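Local coordinates for protein porphyranase B (Zobellia galactanivorans, PDB 3JUU) that cleaves the sulfated red-algal polysaccharide porphyran at the (1->4) linkages between beta-D-galactopyranose and alpha-L-galactopyranose-6-sulfate, at residues W54-I67 / I85-V99. Residues are numbered along the deposited sequence; the frame is centred on the assembly and turned at random.
Sequences WIGRAPGLFLAENI and IVKNNKTYTHGGGYV
The phenol ring of Tyr92 is clamped between two methyl groups: Ala58 CB sits over one face, 3.9 Å from the ring centroid, and Leu61 CD1 over the opposite face at 4.0 Å, both CH-pi contacts. CG of Leu61 is anti to the backbone N (chi1 -179°), and chi2 (73°) turns CD1 onto the tyrosine and CD2 toward Ile85 CD1. The carbonyl carbon of Gly60 lies at the ring edge. At the far end of the ring Tyr92 OH donates to Gly56 O (2.7 Å), approaching from above the carbonyl plane, and Ile55 CD1 packs beside this hydroxyl and against Lys87 CB. An alanine in place of Tyr92 is likely to open a gap between Ala58 and Leu61 and leave Gly56 O without this donor. Within the GH16 jelly-roll beta-sandwich, strand 60-62 runs parallel to strand 90-101, an exception among mostly antiparallel pairings. Pro59, joined to Ala58 by a cis peptide bond, offers its O to both Thr93 N and His94 N; Leu61 N then bonds His94 O (2.7 Å), and Leu61 O takes Gly96 N. Gly96 O is gripped from opposite faces of its plane by Leu63 N (3.0 Å) and Asn66 ND2 (3.2 Å). On the other side of the strand from Leu61, Phe62 receives Tyr98 CB over one ring face, 3.9 Å from the centroid, the two rings being inclined at 40°. Phe62 CE2 in turn lies over a face of Trp54, whose indole also lies against the guanidinium of Arg57; Trp54 and Arg57 probably bind substrate, and Arg57 is salt-bridged to Glu243, which is likely to belong to the same site.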
loop_
_atom_site.group_PDB
_atom_site.type_symbol
_atom_site.label_atom_id
_atom_site.label_comp_id
_atom_site.label_asym_id
_atom_site.label_seq_id
_atom_site.Cartn_x
_atom_site.Cartn_y
_atom_site.Cartn_z
ATOM N N TRP A 54 8.891 8.792 -7.425
ATOM C CA TRP A 54 7.849 9.628 -6.821
ATOM C C TRP A 54 8.358 10.258 -5.516
ATOM O O TRP A 54 8.622 9.559 -4.542
ATOM C CB TRP A 54 6.592 8.782 -6.632
ATOM C CG TRP A 54 5.395 9.559 -6.136
ATOM C CD1 TRP A 54 5.122 10.886 -6.375
ATOM C CD2 TRP A 54 4.317 9.038 -5.318
ATOM N NE1 TRP A 54 3.902 11.206 -5.729
ATOM C CE2 TRP A 54 3.429 10.088 -5.068
ATOM C CE3 TRP A 54 4.029 7.762 -4.773
ATOM C CZ2 TRP A 54 2.248 9.906 -4.312
ATOM C CZ3 TRP A 54 2.897 7.584 -4.047
ATOM C CH2 TRP A 54 1.997 8.629 -3.821
ATOM N N ILE A 55 8.527 11.578 -5.512
ATOM C CA ILE A 55 9.049 12.223 -4.297
ATOM C C ILE A 55 7.971 12.505 -3.240
ATOM O O ILE A 55 8.316 12.851 -2.109
ATOM C CB ILE A 55 9.798 13.577 -4.665
ATOM C CG1 ILE A 55 8.796 14.644 -5.069
ATOM C CG2 ILE A 55 10.894 13.247 -5.744
ATOM C CD1 ILE A 55 9.460 16.037 -5.243
ATOM N N GLY A 56 6.691 12.346 -3.595
ATOM C CA GLY A 56 5.591 12.731 -2.729
ATOM C C GLY A 56 4.605 13.637 -3.386
ATOM O O GLY A 56 4.978 14.453 -4.285
ATOM N N ARG A 57 3.334 13.496 -3.024
ATOM C CA ARG A 57 2.339 14.432 -3.528
ATOM C C ARG A 57 2.401 15.663 -2.628
ATOM O O ARG A 57 2.245 15.542 -1.399
ATOM C CB ARG A 57 0.937 13.821 -3.480
ATOM C CG ARG A 57 -0.207 14.736 -3.961
ATOM C CD ARG A 57 -1.558 13.978 -3.978
ATOM N NE ARG A 57 -1.511 12.673 -4.707
ATOM C CZ ARG A 57 -1.445 11.468 -4.162
ATOM N NH1 ARG A 57 -1.385 11.261 -2.824
ATOM N NH2 ARG A 57 -1.438 10.393 -4.953
ATOM N N ALA A 58 2.538 16.855 -3.220
ATOM C CA ALA A 58 2.636 18.005 -2.294
ATOM C C ALA A 58 1.323 18.121 -1.477
ATOM O O ALA A 58 0.231 17.932 -1.987
ATOM C CB ALA A 58 2.934 19.316 -3.065
ATOM N N PRO A 59 1.402 18.480 -0.200
ATOM C CA PRO A 59 2.572 19.034 0.499
ATOM C C PRO A 59 3.341 17.996 1.356
ATOM O O PRO A 59 4.114 18.415 2.229
ATOM C CB PRO A 59 1.925 20.101 1.400
ATOM C CG PRO A 59 0.602 19.395 1.878
ATOM C CD PRO A 59 0.155 18.548 0.626
ATOM N N GLY A 60 3.148 16.686 1.119
ATOM C CA GLY A 60 3.841 15.639 1.932
ATOM C C GLY A 60 5.066 15.041 1.173
ATOM O O GLY A 60 4.895 14.381 0.094
ATOM N N LEU A 61 6.269 15.262 1.715
ATOM C CA LEU A 61 7.482 14.868 1.033
ATOM C C LEU A 61 7.928 13.567 1.688
ATOM O O LEU A 61 8.045 13.474 2.941
ATOM C CB LEU A 61 8.551 16.009 1.179
ATOM C CG LEU A 61 9.916 15.775 0.478
ATOM C CD1 LEU A 61 9.670 15.927 -1.024
ATOM C CD2 LEU A 61 10.950 16.882 0.975
ATOM N N PHE A 62 8.260 12.541 0.858
ATOM C CA PHE A 62 8.724 11.277 1.435
ATOM C C PHE A 62 10.173 11.395 1.936
ATOM O O PHE A 62 11.060 11.760 1.136
ATOM C CB PHE A 62 8.737 10.191 0.325
ATOM C CG PHE A 62 7.353 9.955 -0.283
ATOM C CD1 PHE A 62 6.239 10.003 0.563
ATOM C CD2 PHE A 62 7.196 9.600 -1.623
ATOM C CE1 PHE A 62 4.892 9.738 0.042
ATOM C CE2 PHE A 62 5.906 9.323 -2.162
ATOM C CZ PHE A 62 4.760 9.392 -1.297
ATOM N N LEU A 63 10.371 11.188 3.250
ATOM C CA LEU A 63 11.726 11.278 3.804
ATOM C C LEU A 63 12.256 9.910 4.111
ATOM O O LEU A 63 11.609 9.159 4.819
ATOM C CB LEU A 63 11.692 12.082 5.130
ATOM C CG LEU A 63 11.092 13.519 5.055
ATOM C CD1 LEU A 63 11.261 14.226 6.463
ATOM C CD2 LEU A 63 11.753 14.423 4.005
ATOM N N ALA A 64 13.493 9.641 3.719
ATOM C CA ALA A 64 14.138 8.390 4.138
ATOM C C ALA A 64 14.272 8.336 5.663
ATOM O O ALA A 64 14.148 7.250 6.281
ATOM C CB ALA A 64 15.502 8.233 3.393
ATOM N N GLU A 65 14.500 9.519 6.294
ATOM C CA GLU A 65 14.668 9.591 7.768
ATOM C C GLU A 65 13.401 9.226 8.515
ATOM O O GLU A 65 13.431 9.020 9.734
ATOM C CB GLU A 65 15.027 11.039 8.257
ATOM C CG GLU A 65 16.108 11.815 7.465
ATOM C CD GLU A 65 15.589 12.579 6.180
ATOM O OE1 GLU A 65 15.349 13.870 6.258
ATOM O OE2 GLU A 65 15.459 11.913 5.101
ATOM N N ASN A 66 12.242 9.292 7.846
ATOM C CA ASN A 66 10.997 8.870 8.524
ATOM C C ASN A 66 10.686 7.382 8.492
ATOM O O ASN A 66 9.624 6.969 9.044
ATOM C CB ASN A 66 9.782 9.609 7.922
ATOM C CG ASN A 66 9.718 11.060 8.390
ATOM O OD1 ASN A 66 10.500 11.482 9.233
ATOM N ND2 ASN A 66 8.817 11.823 7.847
ATOM N N ILE A 67 11.605 6.597 7.933
ATOM C CA ILE A 67 11.538 5.124 7.927
ATOM C C ILE A 67 12.430 4.609 9.110
ATOM O O ILE A 67 13.614 5.019 9.225
ATOM C CB ILE A 67 12.089 4.503 6.614
ATOM C CG1 ILE A 67 11.453 5.051 5.286
ATOM C CG2 ILE A 67 11.990 2.949 6.680
ATOM C CD1 ILE A 67 9.969 5.262 5.350
ATOM N N ILE A 85 9.985 22.957 1.945
ATOM C CA ILE A 85 10.913 22.516 0.920
ATOM C C ILE A 85 10.166 22.685 -0.398
ATOM O O ILE A 85 9.027 22.234 -0.537
ATOM C CB ILE A 85 11.356 21.069 1.183
ATOM C CG1 ILE A 85 12.317 21.051 2.402
ATOM C CG2 ILE A 85 12.137 20.468 -0.042
ATOM C CD1 ILE A 85 12.947 19.656 2.618
ATOM N N VAL A 86 10.771 23.392 -1.357
ATOM C CA VAL A 86 10.128 23.565 -2.638
ATOM C C VAL A 86 10.746 22.611 -3.651
ATOM O O VAL A 86 11.963 22.620 -3.833
ATOM C CB VAL A 86 10.224 25.039 -3.146
ATOM C CG1 VAL A 86 9.654 25.183 -4.555
ATOM C CG2 VAL A 86 9.502 25.991 -2.204
ATOM N N LYS A 87 9.929 21.752 -4.251
ATOM C CA LYS A 87 10.408 20.836 -5.263
ATOM C C LYS A 87 9.381 20.825 -6.424
ATOM O O LYS A 87 8.166 20.766 -6.159
ATOM C CB LYS A 87 10.665 19.437 -4.648
ATOM C CG LYS A 87 12.033 19.385 -3.908
ATOM C CD LYS A 87 12.243 18.051 -3.234
ATOM C CE LYS A 87 13.463 18.009 -2.305
ATOM N NZ LYS A 87 14.732 18.004 -3.087
ATOM N N ASN A 88 9.842 20.884 -7.699
ATOM C CA ASN A 88 8.944 20.916 -8.839
ATOM C C ASN A 88 7.923 22.033 -8.744
ATOM O O ASN A 88 6.762 21.894 -9.100
ATOM C CB ASN A 88 8.220 19.551 -9.053
ATOM C CG ASN A 88 9.218 18.410 -9.379
ATOM O OD1 ASN A 88 10.232 18.625 -10.071
ATOM N ND2 ASN A 88 8.968 17.230 -8.840
ATOM N N ASN A 89 8.385 23.180 -8.275
ATOM C CA ASN A 89 7.557 24.374 -8.093
ATOM C C ASN A 89 6.398 24.223 -7.169
ATOM O O ASN A 89 5.471 25.046 -7.223
ATOM C CB ASN A 89 7.060 24.994 -9.438
ATOM C CG ASN A 89 8.252 25.382 -10.351
ATOM O OD1 ASN A 89 9.272 25.891 -9.881
ATOM N ND2 ASN A 89 8.131 25.114 -11.635
ATOM N N LYS A 90 6.456 23.219 -6.307
ATOM C CA LYS A 90 5.402 23.114 -5.270
ATOM C C LYS A 90 6.016 23.142 -3.845
ATOM O O LYS A 90 7.138 22.643 -3.608
ATOM C CB LYS A 90 4.635 21.804 -5.493
ATOM C CG LYS A 90 3.906 21.784 -6.796
ATOM C CD LYS A 90 2.986 20.618 -6.910
ATOM C CE LYS A 90 1.928 20.921 -8.021
ATOM N NZ LYS A 90 0.990 19.774 -8.381
ATOM N N THR A 91 5.250 23.689 -2.897
ATOM C CA THR A 91 5.729 23.751 -1.511
ATOM C C THR A 91 5.292 22.468 -0.735
ATOM O O THR A 91 4.093 22.118 -0.709
ATOM C CB THR A 91 5.144 25.024 -0.857
ATOM O OG1 THR A 91 5.795 26.179 -1.452
ATOM C CG2 THR A 91 5.462 25.049 0.672
ATOM N N TYR A 92 6.261 21.846 -0.100
ATOM C CA TYR A 92 6.066 20.728 0.848
ATOM C C TYR A 92 6.249 21.239 2.286
ATOM O O TYR A 92 7.241 21.983 2.576
ATOM C CB TYR A 92 7.097 19.673 0.534
ATOM C CG TYR A 92 6.817 18.946 -0.782
ATOM C CD1 TYR A 92 6.174 17.675 -0.799
ATOM C CD2 TYR A 92 7.250 19.480 -1.991
ATOM C CE1 TYR A 92 5.903 17.024 -2.025
ATOM C CE2 TYR A 92 6.920 18.835 -3.218
ATOM C CZ TYR A 92 6.275 17.619 -3.224
ATOM O OH TYR A 92 6.003 16.990 -4.479
ATOM N N THR A 93 5.335 20.844 3.175
ATOM C CA THR A 93 5.402 21.300 4.555
ATOM C C THR A 93 5.443 20.149 5.502
ATOM O O THR A 93 5.737 20.335 6.678
ATOM C CB THR A 93 4.177 22.110 4.893
ATOM O OG1 THR A 93 2.990 21.372 4.500
ATOM C CG2 THR A 93 4.156 23.442 4.114
ATOM N N HIS A 94 5.135 18.936 5.001
ATOM C CA HIS A 94 5.044 17.747 5.902
ATOM C C HIS A 94 5.940 16.629 5.386
ATOM O O HIS A 94 6.221 16.543 4.145
ATOM C CB HIS A 94 3.597 17.222 5.953
ATOM C CG HIS A 94 2.646 18.125 6.690
ATOM N ND1 HIS A 94 2.269 19.370 6.218
ATOM C CD2 HIS A 94 2.021 17.971 7.887
ATOM C CE1 HIS A 94 1.411 19.921 7.056
ATOM N NE2 HIS A 94 1.284 19.106 8.106
ATOM N N GLY A 95 6.387 15.759 6.312
ATOM C CA GLY A 95 7.174 14.576 5.898
ATOM C C GLY A 95 6.344 13.316 5.987
ATOM O O GLY A 95 5.709 13.096 7.008
ATOM N N GLY A 96 6.342 12.497 4.920
ATOM C CA GLY A 96 5.763 11.117 4.994
ATOM C C GLY A 96 6.885 10.180 4.670
ATOM O O GLY A 96 8.062 10.448 5.020
ATOM N N GLY A 97 6.570 9.017 4.059
ATOM C CA GLY A 97 7.633 8.086 3.775
ATOM C C GLY A 97 7.163 7.119 2.708
ATOM O O GLY A 97 5.935 6.924 2.481
ATOM N N TYR A 98 8.160 6.504 2.071
ATOM C CA TYR A 98 7.900 5.646 0.890
ATOM C C TYR A 98 8.797 4.465 1.055
ATOM O O TYR A 98 10.020 4.627 1.397
ATOM C CB TYR A 98 8.218 6.431 -0.381
ATOM C CG TYR A 98 8.326 5.601 -1.690
ATOM C CD1 TYR A 98 7.347 5.674 -2.646
ATOM C CD2 TYR A 98 9.417 4.703 -1.898
ATOM C CE1 TYR A 98 7.434 4.949 -3.842
ATOM C CE2 TYR A 98 9.510 3.968 -3.098
ATOM C CZ TYR A 98 8.515 4.139 -4.054
ATOM O OH TYR A 98 8.573 3.509 -5.237
ATOM N N VAL A 99 8.218 3.275 0.903
ATOM C CA VAL A 99 9.052 2.076 0.897
ATOM C C VAL A 99 8.556 1.241 -0.301
ATOM O O VAL A 99 7.369 0.870 -0.305
ATOM C CB VAL A 99 8.858 1.248 2.208
ATOM C CG1 VAL A 99 9.844 -0.009 2.187
ATOM C CG2 VAL A 99 9.101 2.088 3.482
HETATM O O HOH W 1 8.422 5.697 -7.212
#